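DNA repair protein MmcB-related protein (Silicibacter pomeroyi, PDB 3DNX) is of unknown function but, as an MmcB-like member of the PDDEXK clan, is probably related to nuclease-like proteins of DNA repair. Local coordinates at residues 59-62 / 63-67; 128-131 / 132-136. One frame throughout, in Å; residues are numbered along the deposited sequence.

Contact 1 of 2, residues 59-62 / 63-67. With NA (sodium ion), chain C.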
loop_
_atom_site.group_PDB
_atom_site.type_symbol
_atom_site.label_atom_id
_atom_site.label_comp_id
_atom_site.label_asym_id
_atom_site.label_seq_id
_atom_site.Cartn_x
_atom_site.Cartn_y
_atom_site.Cartn_z
ATOM N N CYS A 59 -8.048 18.575 -2.098
ATOM C CA CYS A 59 -7.950 19.371 -0.897
ATOM C C CYS A 59 -7.589 20.788 -1.277
ATOM O O CYS A 59 -6.457 21.079 -1.594
ATOM C CB CYS A 59 -6.920 18.770 0.066
ATOM S SG CYS A 59 -7.333 17.084 0.569
ATOM N N LYS A 60 -8.563 21.694 -1.239
ATOM C CA LYS A 60 -8.306 23.077 -1.618
ATOM C C LYS A 60 -8.236 23.974 -0.379
ATOM O O LYS A 60 -9.186 24.112 0.362
ATOM C CB LYS A 60 -9.365 23.549 -2.597
ATOM C CG LYS A 60 -9.434 22.694 -3.849
ATOM C CD LYS A 60 -8.096 22.805 -4.575
ATOM C CE LYS A 60 -8.036 21.967 -5.786
ATOM N NZ LYS A 60 -6.700 22.078 -6.492
ATOM N N SER A 61 -7.085 24.596 -0.190
ATOM C CA SER A 61 -6.788 25.295 1.037
ATOM C C SER A 61 -7.179 26.777 0.953
ATOM O O SER A 61 -7.179 27.472 1.983
ATOM C CB SER A 61 -5.309 25.126 1.326
ATOM O OG SER A 61 -4.534 25.616 0.219
ATOM N N SER A 62 -7.543 27.215 -0.269
ATOM C CA SER A 62 -7.880 28.611 -0.586
ATOM C C SER A 62 -8.770 28.645 -1.829
ATOM O O SER A 62 -8.741 27.731 -2.631
ATOM C CB SER A 62 -6.598 29.411 -0.917
ATOM O OG SER A 62 -6.286 30.376 0.069
ATOM N N ARG A 63 -9.512 29.729 -2.016
ATOM C CA ARG A 63 -10.172 30.004 -3.307
ATOM C C ARG A 63 -9.233 29.968 -4.519
ATOM O O ARG A 63 -9.603 29.463 -5.585
ATOM C CB ARG A 63 -10.825 31.371 -3.272
ATOM C CG ARG A 63 -12.120 31.368 -2.545
ATOM C CD ARG A 63 -12.841 32.642 -2.791
ATOM N NE ARG A 63 -13.362 32.714 -4.158
ATOM C CZ ARG A 63 -14.259 33.602 -4.564
ATOM N NH1 ARG A 63 -14.742 34.499 -3.717
ATOM N NH2 ARG A 63 -14.674 33.602 -5.826
ATOM N N ALA A 64 -8.021 30.497 -4.362
ATOM C CA ALA A 64 -7.011 30.455 -5.458
ATOM C C ALA A 64 -6.624 29.009 -5.784
ATOM O O ALA A 64 -6.458 28.655 -6.959
ATOM C CB ALA A 64 -5.789 31.250 -5.098
ATOM N N ASP A 65 -6.506 28.170 -4.753
ATOM C CA ASP A 65 -6.197 26.781 -4.950
ATOM C C ASP A 65 -7.272 26.134 -5.829
ATOM O O ASP A 65 -6.973 25.276 -6.679
ATOM C CB ASP A 65 -6.121 26.064 -3.597
ATOM C CG ASP A 65 -5.265 24.834 -3.636
ATOM O OD1 ASP A 65 -4.315 24.767 -4.455
ATOM O OD2 ASP A 65 -5.520 23.925 -2.822
ATOM N N PHE A 66 -8.527 26.536 -5.608
ATOM C CA PHE A 66 -9.679 25.966 -6.324
ATOM C C PHE A 66 -9.674 26.503 -7.759
ATOM O O PHE A 66 -9.899 25.763 -8.716
ATOM C CB PHE A 66 -11.000 26.294 -5.567
ATOM C CG PHE A 66 -12.230 26.116 -6.382
ATOM C CD1 PHE A 66 -12.585 24.880 -6.845
ATOM C CD2 PHE A 66 -13.045 27.197 -6.671
ATOM C CE1 PHE A 66 -13.731 24.724 -7.643
ATOM C CE2 PHE A 66 -14.198 27.035 -7.422
ATOM C CZ PHE A 66 -14.534 25.786 -7.904
ATOM N N GLN A 67 -9.392 27.786 -7.893
ATOM C CA GLN A 67 -9.305 28.421 -9.197
ATOM C C GLN A 67 -8.287 27.730 -10.133
ATOM O O GLN A 67 -8.539 27.572 -11.330
ATOM C CB GLN A 67 -9.026 29.923 -9.008
ATOM C CG GLN A 67 -10.208 30.650 -8.300
ATOM C CD GLN A 67 -9.817 31.966 -7.582
ATOM O OE1 GLN A 67 -8.715 32.492 -7.770
ATOM N NE2 GLN A 67 -10.751 32.516 -6.795
HETATM NA NA NA C . -4.335 21.823 -2.728
HETATM O O HOH W 1 -5.095 20.702 -4.628
HETATM O O HOH W 2 -2.746 22.867 -4.066
HETATM O O HOH W 3 -3.249 20.180 -1.676
#

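Contact 2 of 2, residues 128-131 / 132-136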
loop_
_atom_site.group_PDB
_atom_site.type_symbol
_atom_site.label_atom_id
_atom_site.label_comp_id
_atom_site.label_asym_id
_atom_site.label_seq_id
_atom_site.Cartn_x
_atom_site.Cartn_y
_atom_site.Cartn_z
ATOM N N LEU A 128 -5.556 0.923 -11.210
ATOM C CA LEU A 128 -5.428 1.916 -10.191
ATOM C C LEU A 128 -5.136 1.318 -8.811
ATOM O O LEU A 128 -4.413 1.902 -8.048
ATOM C CB LEU A 128 -6.708 2.751 -10.117
ATOM C CG LEU A 128 -6.982 3.635 -11.328
ATOM C CD1 LEU A 128 -8.401 4.197 -11.194
ATOM C CD2 LEU A 128 -5.935 4.774 -11.399
ATOM N N ILE A 129 -5.743 0.192 -8.484
ATOM C CA ILE A 129 -5.438 -0.508 -7.227
ATOM C C ILE A 129 -3.977 -0.981 -7.161
ATOM O O ILE A 129 -3.316 -0.878 -6.106
ATOM C CB ILE A 129 -6.463 -1.643 -6.927
ATOM C CG1 ILE A 129 -7.854 -1.006 -6.752
ATOM C CG2 ILE A 129 -6.003 -2.514 -5.668
ATOM C CD1 ILE A 129 -8.942 -1.947 -6.353
ATOM N N GLN A 130 -3.455 -1.417 -8.293
ATOM C CA GLN A 130 -2.064 -1.845 -8.403
ATOM C C GLN A 130 -1.133 -0.658 -8.146
ATOM O O GLN A 130 -0.099 -0.787 -7.444
ATOM C CB GLN A 130 -1.788 -2.472 -9.780
ATOM C CG GLN A 130 -0.325 -2.707 -10.113
ATOM C CD GLN A 130 0.212 -3.911 -9.448
ATOM O OE1 GLN A 130 -0.472 -4.927 -9.370
ATOM N NE2 GLN A 130 1.472 -3.845 -9.010
ATOM N N LYS A 131 -1.518 0.496 -8.694
ATOM C CA LYS A 131 -0.731 1.720 -8.559
ATOM C C LYS A 131 -0.758 2.213 -7.129
ATOM O O LYS A 131 0.253 2.656 -6.612
ATOM C CB LYS A 131 -1.252 2.808 -9.491
ATOM C CG LYS A 131 -0.784 2.659 -10.903
ATOM C CD LYS A 131 -1.422 3.680 -11.843
ATOM C CE LYS A 131 -1.202 3.214 -13.287
ATOM N NZ LYS A 131 -0.752 4.352 -14.159
ATOM N N PHE A 132 -1.935 2.161 -6.521
ATOM C CA PHE A 132 -2.122 2.556 -5.143
ATOM C C PHE A 132 -1.259 1.689 -4.212
ATOM O O PHE A 132 -0.509 2.222 -3.373
ATOM C CB PHE A 132 -3.597 2.436 -4.817
ATOM C CG PHE A 132 -3.959 2.809 -3.425
ATOM C CD1 PHE A 132 -4.559 4.033 -3.163
ATOM C CD2 PHE A 132 -3.771 1.940 -2.372
ATOM C CE1 PHE A 132 -4.934 4.367 -1.872
ATOM C CE2 PHE A 132 -4.141 2.267 -1.087
ATOM C CZ PHE A 132 -4.705 3.488 -0.818
ATOM N N ALA A 133 -1.375 0.372 -4.381
ATOM C CA ALA A 133 -0.539 -0.630 -3.647
ATOM C C ALA A 133 0.947 -0.301 -3.740
ATOM O O ALA A 133 1.674 -0.211 -2.747
ATOM C CB ALA A 133 -0.782 -2.031 -4.203
ATOM N N THR A 134 1.377 -0.067 -4.951
ATOM C CA THR A 134 2.753 0.245 -5.203
ATOM C C THR A 134 3.194 1.523 -4.532
ATOM O O THR A 134 4.270 1.573 -3.958
ATOM C CB THR A 134 3.001 0.309 -6.692
ATOM O OG1 THR A 134 2.666 -0.972 -7.230
ATOM C CG2 THR A 134 4.461 0.614 -6.961
ATOM N N HIS A 135 2.345 2.545 -4.599
ATOM C CA HIS A 135 2.637 3.850 -4.010
ATOM C C HIS A 135 2.774 3.707 -2.504
ATOM O O HIS A 135 3.756 4.145 -1.875
ATOM C CB HIS A 135 1.488 4.808 -4.394
ATOM C CG HIS A 135 1.589 6.181 -3.820
ATOM N ND1 HIS A 135 1.558 7.311 -4.614
ATOM C CD2 HIS A 135 1.626 6.626 -2.537
ATOM C CE1 HIS A 135 1.607 8.387 -3.845
ATOM N NE2 HIS A 135 1.646 8.000 -2.582
ATOM N N ALA A 136 1.755 3.099 -1.911
ATOM C CA ALA A 136 1.730 2.916 -0.480
ATOM C C ALA A 136 2.935 2.152 0.032
ATOM O O ALA A 136 3.552 2.537 1.042
ATOM C CB ALA A 136 0.459 2.197 -0.109
#

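Contact 1 of 2, residues 59-62 / 63-67
The D65 carboxylate lies between the K60 chain on one face and S61 OG over the other. K60 CD sits 3.6 Å from D65 CG; S61 OG comes to 3.6 Å from D65 OD2. The backbone N-H of S61 meets OD2 on its anti side, N to OD2 3.1 Å, about 21° out of the carboxylate plane. OD2 also binds the sodium ion at 2.4 Å, and C59 O and three waters fill the rest of its deposited coordination; one of those waters donates to D65 OD1. With CG anti to the backbone N (chi1 -155°), D65 turns back from the first helical turn toward the end of strand 54-59. E58, C59 and K60 probably correspond to the E-x-K of the PDDEXK clan, with D44, which accepts from C59 N, a likely candidate for its aspartate. K60 passes D65 at about a right angle: the bend at chi2 lays CD against D65, and the extended remainder brings NZ to D65 O at 3.2 Å from above the carbonyl plane. NZ also bonds a sodium-bound water and forms a salt bridge with D69. S62, the N-cap residue, accepts at its O from F66 N at 3.2 Å, while the F66 ring packs edge-to-face on W84.

Contact 2 of 2, residues 128-131 / 132-136
A chi1 of -60° sets T134 OG1 beside its own backbone N and anti to the carbonyl carbon, facing back down helix 122-144 to the carbonyl of Q130. Its OG1 donates to Q130 O at 2.8 Å, and T134 N donates to that same oxygen at 3.0 Å; the two arrive from opposite faces of the carbonyl plane, each tilted a little under 30° from it. Q130 leaves the helix with CG anti to N and folds at chi2 (78°); NE2 lies 3.6 Å from T134 OG1 and makes its weak hydrogen bond to G49 O of the second subunit. A valine at T134 would probably leave Q130 O with the backbone N-H as its one donor from this residue, and NE2 without the hydroxyl beside it. The main chain keeps a regular alpha-helical pattern: F132 N to L128 O is 2.9 Å, and A133 N hydrogen-bonds I129 O at 2.9 Å. Toward the sheet, the F132 side chain packs on V30 and V32 of strand 30-35 and M46 and L48 of strand 43-48, while A133 and A136 face the second subunit, touching its L48 and A136. Because the threonine hydroxyl spends its hydrogen on a carbonyl already bonded in the helix, that hydrogen is used within its own turn, and Q130 O, gripped twice, is likely to be somewhat more polarised than its neighbours.

How the contacts relate
Contact 1 and contact 2 lie on opposite sides of the chain's centre, their own centres 26 Å apart and their nearest atoms about 13 Å apart, so they do not touch. Strand 43-48 connects them: D44, near its start, bonds the backbone of C59 in contact 1, while M46 and L48 further along receive F132 and I129 of contact 2. Contact 1 holds the sodium site and the probable E-x-K at the end of strand 54-59, whereas contact 2 belongs to the long helix that meets the second subunit. A separate sodium ion lies about 3 Å from the side chain of H135, well away from the one held by 59-62 / 63-67.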